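Local coordinates for protein prolyl endopeptidase (Myxococcus xanthus, PDB 2BKL) that probably cleaves oligopeptides on the carboxyl side of proline, and less readily of alanine, as a serine-type endopeptidase, at residues H150-D153 and E158-K161; V108-N113 and V135-K140; N482-G487 and K491-A496. One frame throughout, in Å; residues are numbered along the deposited sequence.

Interaction 1. Residues H150-D153 and E158-K161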
ATOM      1  N   HIS A 150     -15.832  -6.030  15.342  1.00  8.47           N
ATOM      2  CA  HIS A 150     -16.370  -7.064  16.206  1.00  7.42           C
ATOM      3  C   HIS A 150     -15.372  -7.390  17.289  1.00  7.93           C
ATOM      4  O   HIS A 150     -14.177  -7.019  17.215  1.00  6.98           O
ATOM      5  CB  HIS A 150     -16.636  -8.325  15.378  1.00  8.89           C
ATOM      6  CG  HIS A 150     -17.771  -8.177  14.423  1.00  9.24           C
ATOM      7  ND1 HIS A 150     -19.065  -8.519  14.755  1.00 10.89           N
ATOM      8  CD2 HIS A 150     -17.813  -7.719  13.150  1.00  9.93           C
ATOM      9  CE1 HIS A 150     -19.853  -8.290  13.716  1.00 12.69           C
ATOM     10  NE2 HIS A 150     -19.130  -7.777  12.741  1.00 11.93           N
ATOM     11  N   VAL A 151     -15.820  -8.100  18.311  1.00  7.45           N
ATOM     12  CA  VAL A 151     -14.939  -8.594  19.347  1.00  5.78           C
ATOM     13  C   VAL A 151     -15.234 -10.048  19.592  1.00  6.84           C
ATOM     14  O   VAL A 151     -16.411 -10.436  19.702  1.00  8.71           O
ATOM     15  CB  VAL A 151     -15.108  -7.793  20.682  1.00  6.74           C
ATOM     16  CG1 VAL A 151     -14.188  -8.350  21.775  1.00  9.96           C
ATOM     17  CG2 VAL A 151     -14.894  -6.322  20.489  1.00  7.94           C
ATOM     18  N   ILE A 152     -14.185 -10.861  19.710  1.00  6.20           N
ATOM     19  CA  ILE A 152     -14.303 -12.265  20.031  1.00  6.33           C
ATOM     20  C   ILE A 152     -13.653 -12.537  21.370  1.00  7.18           C
ATOM     21  O   ILE A 152     -12.577 -11.994  21.676  1.00  6.38           O
ATOM     22  CB  ILE A 152     -13.700 -13.175  18.919  1.00  8.01           C
ATOM     23  CG1 ILE A 152     -13.930 -14.645  19.243  1.00  8.33           C
ATOM     24  CG2 ILE A 152     -12.225 -12.852  18.650  1.00  9.27           C
ATOM     25  CD1 ILE A 152     -13.649 -15.615  18.087  1.00  6.98           C
ATOM     26  N   ASP A 153     -14.293 -13.389  22.158  1.00  5.66           N
ATOM     27  CA  ASP A 153     -13.731 -13.896  23.397  1.00  7.22           C
ATOM     28  C   ASP A 153     -12.835 -15.091  23.069  1.00  6.68           C
ATOM     29  O   ASP A 153     -13.289 -16.061  22.491  1.00  8.91           O
ATOM     30  CB  ASP A 153     -14.867 -14.308  24.327  1.00  7.59           C
ATOM     31  CG  ASP A 153     -14.373 -14.856  25.631  1.00  8.99           C
ATOM     32  OD1 ASP A 153     -13.952 -14.044  26.489  1.00  9.91           O
ATOM     33  OD2 ASP A 153     -14.329 -16.096  25.849  1.00  9.89           O
ATOM     34  N   GLU A 158     -16.629 -17.064  21.447  1.00  8.14           N
ATOM     35  CA  GLU A 158     -17.900 -16.379  21.239  1.00  7.97           C
ATOM     36  C   GLU A 158     -17.701 -14.959  20.708  1.00  7.88           C
ATOM     37  O   GLU A 158     -16.977 -14.157  21.310  1.00  7.75           O
ATOM     38  CB  GLU A 158     -18.702 -16.341  22.552  1.00  8.19           C
ATOM     39  CG  GLU A 158     -19.260 -17.687  22.991  1.00 11.50           C
ATOM     40  CD  GLU A 158     -20.320 -18.280  22.073  1.00 13.47           C
ATOM     41  OE1 GLU A 158     -21.105 -17.508  21.473  1.00 14.02           O
ATOM     42  OE2 GLU A 158     -20.351 -19.544  21.963  1.00 16.31           O
ATOM     43  N   TRP A 159     -18.386 -14.659  19.619  1.00  7.29           N
ATOM     44  CA  TRP A 159     -18.439 -13.318  19.093  1.00  7.51           C
ATOM     45  C   TRP A 159     -19.431 -12.510  19.902  1.00  7.02           C
ATOM     46  O   TRP A 159     -20.552 -12.959  20.092  1.00  9.53           O
ATOM     47  CB  TRP A 159     -18.881 -13.323  17.643  1.00  8.14           C
ATOM     48  CG  TRP A 159     -17.901 -13.865  16.652  1.00  8.93           C
ATOM     49  CD1 TRP A 159     -17.074 -14.927  16.805  1.00  8.61           C
ATOM     50  CD2 TRP A 159     -17.683 -13.383  15.323  1.00  9.30           C
ATOM     51  NE1 TRP A 159     -16.352 -15.137  15.654  1.00 10.45           N
ATOM     52  CE2 TRP A 159     -16.723 -14.208  14.724  1.00  8.57           C
ATOM     53  CE3 TRP A 159     -18.238 -12.355  14.563  1.00  9.23           C
ATOM     54  CZ2 TRP A 159     -16.271 -13.998  13.416  1.00  9.61           C
ATOM     55  CZ3 TRP A 159     -17.786 -12.143  13.276  1.00 10.59           C
ATOM     56  CH2 TRP A 159     -16.829 -12.971  12.710  1.00 10.55           C
ATOM     57  N   SER A 160     -19.022 -11.340  20.369  1.00  8.10           N
ATOM     58  CA  SER A 160     -19.908 -10.423  21.083  1.00  7.61           C
ATOM     59  C   SER A 160     -21.065  -9.957  20.198  1.00  8.56           C
ATOM     60  O   SER A 160     -20.878  -9.574  19.048  1.00 10.81           O
ATOM     61  CB  SER A 160     -19.148  -9.215  21.591  1.00  8.78           C
ATOM     62  OG  SER A 160     -20.033  -8.357  22.314  1.00 10.03           O
ATOM     63  N   LYS A 161     -22.265  -9.979  20.759  1.00 11.40           N
ATOM     64  CA  LYS A 161     -23.414  -9.443  20.049  1.00 11.91           C
ATOM     65  C   LYS A 161     -23.602  -7.957  20.325  1.00 10.47           C
ATOM     66  O   LYS A 161     -24.294  -7.278  19.576  1.00 13.02           O
ATOM     67  CB  LYS A 161     -24.674 -10.227  20.421  1.00 15.97           C
ATOM     68  CG  LYS A 161     -24.799 -11.541  19.658  1.00 19.57           C
ATOM     69  CD  LYS A 161     -23.982 -12.661  20.281  1.00 21.74           C
ATOM     70  CE  LYS A 161     -23.951 -13.916  19.398  1.00 24.53           C
ATOM     71  NZ  LYS A 161     -22.567 -14.255  18.881  1.00 23.77           N
TER
HETATM   72  O   HOH W   1     -18.699  -8.532  17.978  1.00 14.15           O
HETATM   73  O   HOH W   2     -21.026 -10.060  16.317  1.00 24.48           O

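Interaction 2. Residues V108-N113 and V135-K140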
ATOM      1  N   VAL A 108      -7.601 -22.445  16.172  1.00  9.61           N
ATOM      2  CA  VAL A 108      -8.161 -21.464  15.268  1.00  9.22           C
ATOM      3  C   VAL A 108      -9.015 -20.497  16.069  1.00  9.05           C
ATOM      4  O   VAL A 108      -9.832 -20.919  16.888  1.00 11.77           O
ATOM      5  CB  VAL A 108      -9.065 -22.140  14.220  1.00  9.44           C
ATOM      6  CG1 VAL A 108      -9.828 -21.094  13.407  1.00  9.37           C
ATOM      7  CG2 VAL A 108      -8.263 -23.030  13.317  1.00 10.94           C
ATOM      8  N   LEU A 109      -8.829 -19.205  15.834  1.00  7.57           N
ATOM      9  CA  LEU A 109      -9.611 -18.156  16.507  1.00  7.97           C
ATOM     10  C   LEU A 109     -10.564 -17.505  15.517  1.00  9.80           C
ATOM     11  O   LEU A 109     -11.771 -17.414  15.764  1.00 10.04           O
ATOM     12  CB  LEU A 109      -8.692 -17.068  17.070  1.00  8.68           C
ATOM     13  CG  LEU A 109      -9.387 -16.011  17.945  1.00 10.75           C
ATOM     14  CD1 LEU A 109     -10.141 -16.600  19.124  1.00 10.25           C
ATOM     15  CD2 LEU A 109      -8.350 -15.024  18.436  1.00 11.27           C
ATOM     16  N   LEU A 110     -10.038 -17.066  14.375  1.00  7.89           N
ATOM     17  CA  LEU A 110     -10.853 -16.451  13.336  1.00  8.21           C
ATOM     18  C   LEU A 110     -10.495 -17.089  12.003  1.00  8.63           C
ATOM     19  O   LEU A 110      -9.364 -16.981  11.550  1.00  9.93           O
ATOM     20  CB  LEU A 110     -10.650 -14.950  13.247  1.00  8.89           C
ATOM     21  CG  LEU A 110     -11.058 -14.093  14.433  1.00  8.34           C
ATOM     22  CD1 LEU A 110     -10.592 -12.653  14.257  1.00 11.31           C
ATOM     23  CD2 LEU A 110     -12.563 -14.170  14.700  1.00  8.49           C
ATOM     24  N   ASP A 111     -11.484 -17.708  11.360  1.00  7.89           N
ATOM     25  CA  ASP A 111     -11.307 -18.344  10.059  1.00  7.39           C
ATOM     26  C   ASP A 111     -12.263 -17.722   9.037  1.00  8.27           C
ATOM     27  O   ASP A 111     -13.435 -18.119   8.933  1.00  9.66           O
ATOM     28  CB  ASP A 111     -11.554 -19.842  10.179  1.00 10.16           C
ATOM     29  CG  ASP A 111     -11.372 -20.578   8.858  1.00 11.22           C
ATOM     30  OD1 ASP A 111     -11.043 -19.921   7.824  1.00 10.57           O
ATOM     31  OD2 ASP A 111     -11.551 -21.817   8.781  1.00 14.41           O
ATOM     32  N   PRO A 112     -11.799 -16.718   8.314  1.00  7.99           N
ATOM     33  CA  PRO A 112     -12.663 -16.010   7.380  1.00  8.11           C
ATOM     34  C   PRO A 112     -13.147 -16.878   6.240  1.00  9.77           C
ATOM     35  O   PRO A 112     -14.108 -16.482   5.595  1.00  8.76           O
ATOM     36  CB  PRO A 112     -11.798 -14.854   6.856  1.00 10.19           C
ATOM     37  CG  PRO A 112     -10.489 -15.041   7.405  1.00 11.80           C
ATOM     38  CD  PRO A 112     -10.448 -16.122   8.395  1.00  8.61           C
ATOM     39  N   ASN A 113     -12.517 -18.022   5.980  1.00  8.93           N
ATOM     40  CA  ASN A 113     -13.052 -18.950   4.986  1.00  9.70           C
ATOM     41  C   ASN A 113     -14.460 -19.422   5.341  1.00  9.63           C
ATOM     42  O   ASN A 113     -15.210 -19.826   4.446  1.00 12.22           O
ATOM     43  CB  ASN A 113     -12.141 -20.160   4.798  1.00  9.00           C
ATOM     44  CG  ASN A 113     -10.723 -19.771   4.378  1.00 10.17           C
ATOM     45  OD1 ASN A 113     -10.502 -19.393   3.232  1.00 10.65           O
ATOM     46  ND2 ASN A 113      -9.774 -19.805   5.313  1.00  8.28           N
ATOM     47  N   VAL A 135     -10.161 -10.258  21.241  1.00  6.61           N
ATOM     48  CA  VAL A 135      -9.584  -9.699  20.018  1.00  6.13           C
ATOM     49  C   VAL A 135     -10.646  -8.840  19.382  1.00  6.37           C
ATOM     50  O   VAL A 135     -11.770  -9.320  19.125  1.00  7.39           O
ATOM     51  CB  VAL A 135      -9.071 -10.784  19.034  1.00  6.32           C
ATOM     52  CG1 VAL A 135      -8.514 -10.170  17.749  1.00  8.46           C
ATOM     53  CG2 VAL A 135      -8.004 -11.626  19.714  1.00  7.31           C
ATOM     54  N   ALA A 136     -10.312  -7.592  19.108  1.00  6.35           N
ATOM     55  CA  ALA A 136     -11.141  -6.694  18.321  1.00  7.20           C
ATOM     56  C   ALA A 136     -10.658  -6.770  16.880  1.00  7.32           C
ATOM     57  O   ALA A 136      -9.459  -6.733  16.625  1.00  8.62           O
ATOM     58  CB  ALA A 136     -11.015  -5.284  18.856  1.00  6.82           C
ATOM     59  N   PHE A 137     -11.571  -6.888  15.931  1.00  6.29           N
ATOM     60  CA  PHE A 137     -11.204  -7.158  14.555  1.00  5.65           C
ATOM     61  C   PHE A 137     -12.225  -6.599  13.595  1.00  7.71           C
ATOM     62  O   PHE A 137     -13.387  -6.413  13.952  1.00  7.16           O
ATOM     63  CB  PHE A 137     -11.004  -8.648  14.309  1.00  6.85           C
ATOM     64  CG  PHE A 137     -12.251  -9.451  14.408  1.00  5.64           C
ATOM     65  CD1 PHE A 137     -12.673  -9.912  15.637  1.00  7.58           C
ATOM     66  CD2 PHE A 137     -12.993  -9.779  13.290  1.00  7.09           C
ATOM     67  CE1 PHE A 137     -13.819 -10.648  15.769  1.00  6.11           C
ATOM     68  CE2 PHE A 137     -14.128 -10.537  13.418  1.00  7.33           C
ATOM     69  CZ  PHE A 137     -14.546 -10.959  14.679  1.00  8.79           C
ATOM     70  N   ALA A 138     -11.802  -6.345  12.365  1.00  7.05           N
ATOM     71  CA  ALA A 138     -12.678  -5.829  11.315  1.00  7.10           C
ATOM     72  C   ALA A 138     -13.118  -6.945  10.388  1.00  7.28           C
ATOM     73  O   ALA A 138     -12.317  -7.806   9.981  1.00  7.67           O
ATOM     74  CB  ALA A 138     -11.977  -4.786  10.528  1.00  9.40           C
ATOM     75  N   GLN A 139     -14.399  -6.946  10.039  1.00  7.36           N
ATOM     76  CA  GLN A 139     -14.912  -7.731   8.907  1.00  8.44           C
ATOM     77  C   GLN A 139     -15.154  -6.793   7.740  1.00  8.13           C
ATOM     78  O   GLN A 139     -15.776  -5.746   7.919  1.00  9.29           O
ATOM     79  CB  GLN A 139     -16.234  -8.402   9.238  1.00 11.51           C
ATOM     80  CG  GLN A 139     -16.217  -9.563  10.159  1.00 12.84           C
ATOM     81  CD  GLN A 139     -17.521 -10.338  10.037  1.00 14.29           C
ATOM     82  OE1 GLN A 139     -18.588  -9.788  10.309  1.00 17.00           O
ATOM     83  NE2 GLN A 139     -17.443 -11.576   9.578  1.00 12.33           N
ATOM     84  N   LYS A 140     -14.694  -7.172   6.547  1.00  7.48           N
ATOM     85  CA  LYS A 140     -14.702  -6.299   5.362  1.00  8.58           C
ATOM     86  C   LYS A 140     -15.303  -7.046   4.174  1.00  8.58           C
ATOM     87  O   LYS A 140     -14.641  -7.925   3.616  1.00  9.31           O
ATOM     88  CB  LYS A 140     -13.277  -5.881   5.015  1.00  9.51           C
ATOM     89  CG  LYS A 140     -12.570  -5.132   6.146  1.00  9.42           C
ATOM     90  CD  LYS A 140     -11.331  -4.361   5.749  1.00 14.61           C
ATOM     91  CE  LYS A 140     -10.403  -5.144   4.892  1.00 15.43           C
ATOM     92  NZ  LYS A 140      -9.403  -4.230   4.272  1.00 18.02           N
TER

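Interaction 3. Residues N482-G487 and K491-A496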
ATOM      1  N   ASN A 482      12.950   2.900  -8.431  1.00  3.95           N
ATOM      2  CA  ASN A 482      12.726   3.657  -7.200  1.00  4.34           C
ATOM      3  C   ASN A 482      12.556   5.136  -7.548  1.00  4.96           C
ATOM      4  O   ASN A 482      13.345   6.008  -7.167  1.00  4.76           O
ATOM      5  CB  ASN A 482      13.890   3.454  -6.228  1.00  4.70           C
ATOM      6  CG  ASN A 482      14.013   2.041  -5.758  1.00  6.36           C
ATOM      7  OD1 ASN A 482      14.856   1.295  -6.238  1.00  7.65           O
ATOM      8  ND2 ASN A 482      13.184   1.665  -4.796  1.00  6.28           N
ATOM      9  N   LEU A 483      11.463   5.393  -8.238  1.00  4.30           N
ATOM     10  CA  LEU A 483      11.138   6.703  -8.762  1.00  3.50           C
ATOM     11  C   LEU A 483      10.985   7.739  -7.645  1.00  2.69           C
ATOM     12  O   LEU A 483      10.627   7.419  -6.498  1.00  4.58           O
ATOM     13  CB  LEU A 483       9.831   6.650  -9.511  1.00  4.78           C
ATOM     14  CG  LEU A 483       9.669   5.594 -10.577  1.00  4.61           C
ATOM     15  CD1 LEU A 483       8.210   5.592 -11.120  1.00  4.77           C
ATOM     16  CD2 LEU A 483      10.655   5.822 -11.689  1.00  5.65           C
ATOM     17  N   ARG A 484      11.269   8.994  -7.976  1.00  3.99           N
ATOM     18  CA  ARG A 484      10.915  10.100  -7.078  1.00  4.65           C
ATOM     19  C   ARG A 484       9.409  10.063  -6.777  1.00  3.94           C
ATOM     20  O   ARG A 484       8.622   9.363  -7.463  1.00  5.46           O
ATOM     21  CB  ARG A 484      11.347  11.446  -7.650  1.00  4.57           C
ATOM     22  CG  ARG A 484      12.837  11.698  -7.493  1.00  5.67           C
ATOM     23  CD  ARG A 484      13.338  12.982  -8.141  1.00  4.64           C
ATOM     24  NE  ARG A 484      13.353  12.847  -9.594  1.00  6.93           N
ATOM     25  CZ  ARG A 484      13.717  13.812 -10.403  1.00  6.41           C
ATOM     26  NH1 ARG A 484      14.069  14.984  -9.911  1.00  7.61           N
ATOM     27  NH2 ARG A 484      13.682  13.625 -11.708  1.00  7.39           N
ATOM     28  N   GLY A 485       9.017  10.756  -5.713  1.00  4.43           N
ATOM     29  CA  GLY A 485       7.703  10.611  -5.150  1.00  4.43           C
ATOM     30  C   GLY A 485       7.640   9.542  -4.084  1.00  4.83           C
ATOM     31  O   GLY A 485       6.824   9.639  -3.177  1.00  5.69           O
ATOM     32  N   GLY A 486       8.475   8.511  -4.190  1.00  4.83           N
ATOM     33  CA  GLY A 486       8.689   7.587  -3.110  1.00  4.47           C
ATOM     34  C   GLY A 486       9.485   8.203  -1.989  1.00  5.14           C
ATOM     35  O   GLY A 486       9.847   9.373  -2.010  1.00  5.10           O
ATOM     36  N   GLY A 487       9.766   7.398  -0.976  1.00  6.10           N
ATOM     37  CA  GLY A 487      10.507   7.857   0.185  1.00  7.47           C
ATOM     38  C   GLY A 487      11.943   7.389   0.262  1.00  6.84           C
ATOM     39  O   GLY A 487      12.558   7.544   1.297  1.00  8.09           O
ATOM     40  N   LYS A 491      12.693  12.984   2.502  1.00  7.27           N
ATOM     41  CA  LYS A 491      11.696  13.988   2.178  1.00  6.39           C
ATOM     42  C   LYS A 491      11.922  14.637   0.822  1.00  7.28           C
ATOM     43  O   LYS A 491      10.975  14.929   0.106  1.00  7.73           O
ATOM     44  CB  LYS A 491      11.612  15.047   3.283  1.00  7.98           C
ATOM     45  CG  LYS A 491      10.684  16.196   3.000  1.00 11.28           C
ATOM     46  CD  LYS A 491      10.796  17.245   4.104  1.00 11.90           C
ATOM     47  CE  LYS A 491      10.175  18.577   3.738  1.00 14.55           C
ATOM     48  NZ  LYS A 491       8.747  18.461   3.469  1.00 15.05           N
ATOM     49  N   ALA A 492      13.184  14.884   0.497  1.00  6.84           N
ATOM     50  CA  ALA A 492      13.519  15.507  -0.756  1.00  8.42           C
ATOM     51  C   ALA A 492      13.097  14.645  -1.953  1.00  7.35           C
ATOM     52  O   ALA A 492      12.769  15.164  -3.000  1.00  8.66           O
ATOM     53  CB  ALA A 492      15.008  15.745  -0.800  1.00 10.28           C
ATOM     54  N   TRP A 493      13.139  13.332  -1.793  1.00  5.77           N
ATOM     55  CA  TRP A 493      12.772  12.373  -2.855  1.00  5.55           C
ATOM     56  C   TRP A 493      11.256  12.410  -3.066  1.00  4.19           C
ATOM     57  O   TRP A 493      10.771  12.470  -4.196  1.00  5.06           O
ATOM     58  CB  TRP A 493      13.223  10.986  -2.471  1.00  6.01           C
ATOM     59  CG  TRP A 493      13.409  10.031  -3.611  1.00  4.90           C
ATOM     60  CD1 TRP A 493      12.715   8.899  -3.849  1.00  3.63           C
ATOM     61  CD2 TRP A 493      14.429  10.095  -4.601  1.00  5.46           C
ATOM     62  NE1 TRP A 493      13.194   8.260  -4.962  1.00  5.09           N
ATOM     63  CE2 TRP A 493      14.258   8.993  -5.442  1.00  5.40           C
ATOM     64  CE3 TRP A 493      15.467  11.004  -4.878  1.00  5.66           C
ATOM     65  CZ2 TRP A 493      15.093   8.735  -6.501  1.00  5.30           C
ATOM     66  CZ3 TRP A 493      16.291  10.752  -5.942  1.00  6.37           C
ATOM     67  CH2 TRP A 493      16.090   9.628  -6.742  1.00  5.29           C
ATOM     68  N   HIS A 494      10.515  12.419  -1.969  1.00  5.04           N
ATOM     69  CA  HIS A 494       9.076  12.465  -1.995  1.00  4.10           C
ATOM     70  C   HIS A 494       8.626  13.806  -2.612  1.00  5.28           C
ATOM     71  O   HIS A 494       7.813  13.843  -3.538  1.00  5.09           O
ATOM     72  CB  HIS A 494       8.517  12.287  -0.558  1.00  5.74           C
ATOM     73  CG  HIS A 494       7.039  12.403  -0.453  1.00  6.07           C
ATOM     74  ND1 HIS A 494       6.428  12.935   0.660  1.00  9.32           N
ATOM     75  CD2 HIS A 494       6.046  12.090  -1.318  1.00  7.00           C
ATOM     76  CE1 HIS A 494       5.117  12.939   0.476  1.00  8.88           C
ATOM     77  NE2 HIS A 494       4.855  12.427  -0.719  1.00  8.27           N
ATOM     78  N   ASP A 495       9.156  14.890  -2.072  1.00  5.16           N
ATOM     79  CA  ASP A 495       8.737  16.229  -2.506  1.00  6.88           C
ATOM     80  C   ASP A 495       9.041  16.511  -3.965  1.00  6.64           C
ATOM     81  O   ASP A 495       8.280  17.229  -4.629  1.00  6.98           O
ATOM     82  CB  ASP A 495       9.347  17.323  -1.629  1.00  7.48           C
ATOM     83  CG  ASP A 495       8.685  17.437  -0.272  1.00 11.29           C
ATOM     84  OD1 ASP A 495       7.621  16.805  -0.025  1.00 12.67           O
ATOM     85  OD2 ASP A 495       9.230  18.142   0.617  1.00 13.16           O
ATOM     86  N   ALA A 496      10.122  15.939  -4.490  1.00  5.48           N
ATOM     87  CA  ALA A 496      10.458  16.138  -5.893  1.00  5.65           C
ATOM     88  C   ALA A 496       9.599  15.305  -6.844  1.00  7.00           C
ATOM     89  O   ALA A 496       9.842  15.322  -8.061  1.00  5.74           O
ATOM     90  CB  ALA A 496      11.924  15.862  -6.131  1.00  6.05           C
TER

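Interaction 1. Residues H150-D153 and E158-K161
I152 and W159 face each other as a single antiparallel bridge, a non-hydrogen-bonded pair with CA atoms 4.4 Å apart, framed by S160 N to V151 O (2.8 Å) and D153 N to E158 O (2.9 Å). After strand 148-153, a short turn thus folds the chain back along the edge of a blade of the N-terminal beta-propeller, beside the last of its three regular strands. Both bonds are nearly straight at hydrogen, 170° and 176°; the first points almost straight at its carbonyl, whereas D153 N lies off the plane of the E158 carbonyl.

The W159 indole swings back against the strand and meets two of its side chains. I152 carries CG1 opposite its backbone N (chi1 -176°), which brings CD1 to 3.7 Å from W159 NE1 on the five-membered ring. At the other end of the indole, W159 CZ3 lies over one face of the H150 imidazole near its rim, the two ring planes set obliquely. F137 and W115 meet the indole edge-to-face. D153 OD2 is hydrogen-bonded to S156 OG and D153 OD1 forms a salt bridge to K134; S160 OG bonds to D163; K161 NZ turns back to W159 O. Two waters join H150 to S160; water 2 sits in the imidazole plane, 2.9 Å from H150 ND1, and donates to S160 O at 2.8 Å.

Interaction 2. Residues V108-N113 and V135-K140
D111 OD1, one residue beyond the L110 that packs on F137, receives two N-H groups of N113: the side-chain ND2 at 2.8 Å, on the syn lone pair of D111 OD1, and, more weakly, the backbone N of N113 at 3.0 Å. The weak bond closes an Asx turn where strand 107-110 ends, and N113 ND2 also reaches K93 O, so the chain leaving the strand is pinned beside the contact.

The contact itself joins neighbouring blades of the beta-propeller. Strand 107-110 is an outermost strand of its own sheet; strand 134-141 is the middle strand of the next. A classic beta bulge, in which L109 and L110 both pair with L96, lets both leucines send their side chains across to the second blade. L110 CD1 stands over one face of the F137 ring, 3.7 Å from its centroid and 17° off the normal, a CH-pi contact. L110 CD2 continues across the same ring to within 3.8 Å of F137 CZ. The ring lies beneath them because F137 CG is set between the backbone N and carbonyl carbon (chi1 67°), the crowded position. Beside this pair, methyl meets methyl, L109 CD2 to V135 CG2 at 3.6 Å. I152 of strand 148-153 touches both leucines and V135.

The backbones stay apart, L110 CA to F137 CA being 9.4 Å. No hydrogen bond crosses between the two segments, so here they are held by apolar packing and ring-face contact in a buried setting.

Interaction 3. Residues N482-G487 and K491-A496
W493 lies against the loop 482-487, its NE1 donating to N482 O at 3.2 Å in the plane of the indole but above that of the carbonyl. One indole face carries R484: CG sits 3.5 Å from the centroid of the W493 six-membered ring and only 7° off its normal. R484 CD runs on past A496 CB, and the chain bends at chi3 only beyond it, toward the guanidinium. A straighter bond, 169° at hydrogen, runs from G485 N to W493 O (2.9 Å), and H494 CD2 packs 3.2 Å from G485 O. With an alanine at W493, R484 CG would probably lose the surface it rests on and N482 O its indole donor.

Within the loop, L483 to G486 form a type II beta turn, with G485 at positive phi (90°), where a side chain would jam against the preceding carbonyl. The loop follows strand 477-481 of the central sheet of the alpha/beta-hydrolase domain and leads into helix 491-495. Farther out, the R484 guanidinium forms salt bridges with D508 and D426. H494 NE2 is hydrogen-bonded to E577, the residue next to Y578 of the ligand pocket; the H494 side chain lies about 9 Å from the bound benzyloxycarbonyl-Ala-Pro.

Along the chain, interaction 2 closes before interaction 1 opens, and interaction 3 follows much later. The first two belong to the N-terminal beta-propeller, their centres 10 Å apart. They share one blade, in which strands 134-141 and 148-153 are neighbours: H150 N and I152 N probably bond to F137 O and V135 O. Interaction 1 thus adds to that blade's edge, while interaction 2 joins it to the preceding blade. Interaction 3, on the opposite side of the chain's centre, has its own centre about 43 Å from that of interaction 1 and 36 Å from that of interaction 2. It lies in the alpha/beta-hydrolase domain, which in this family carries the catalytic serine, with the propeller set over it as a lid.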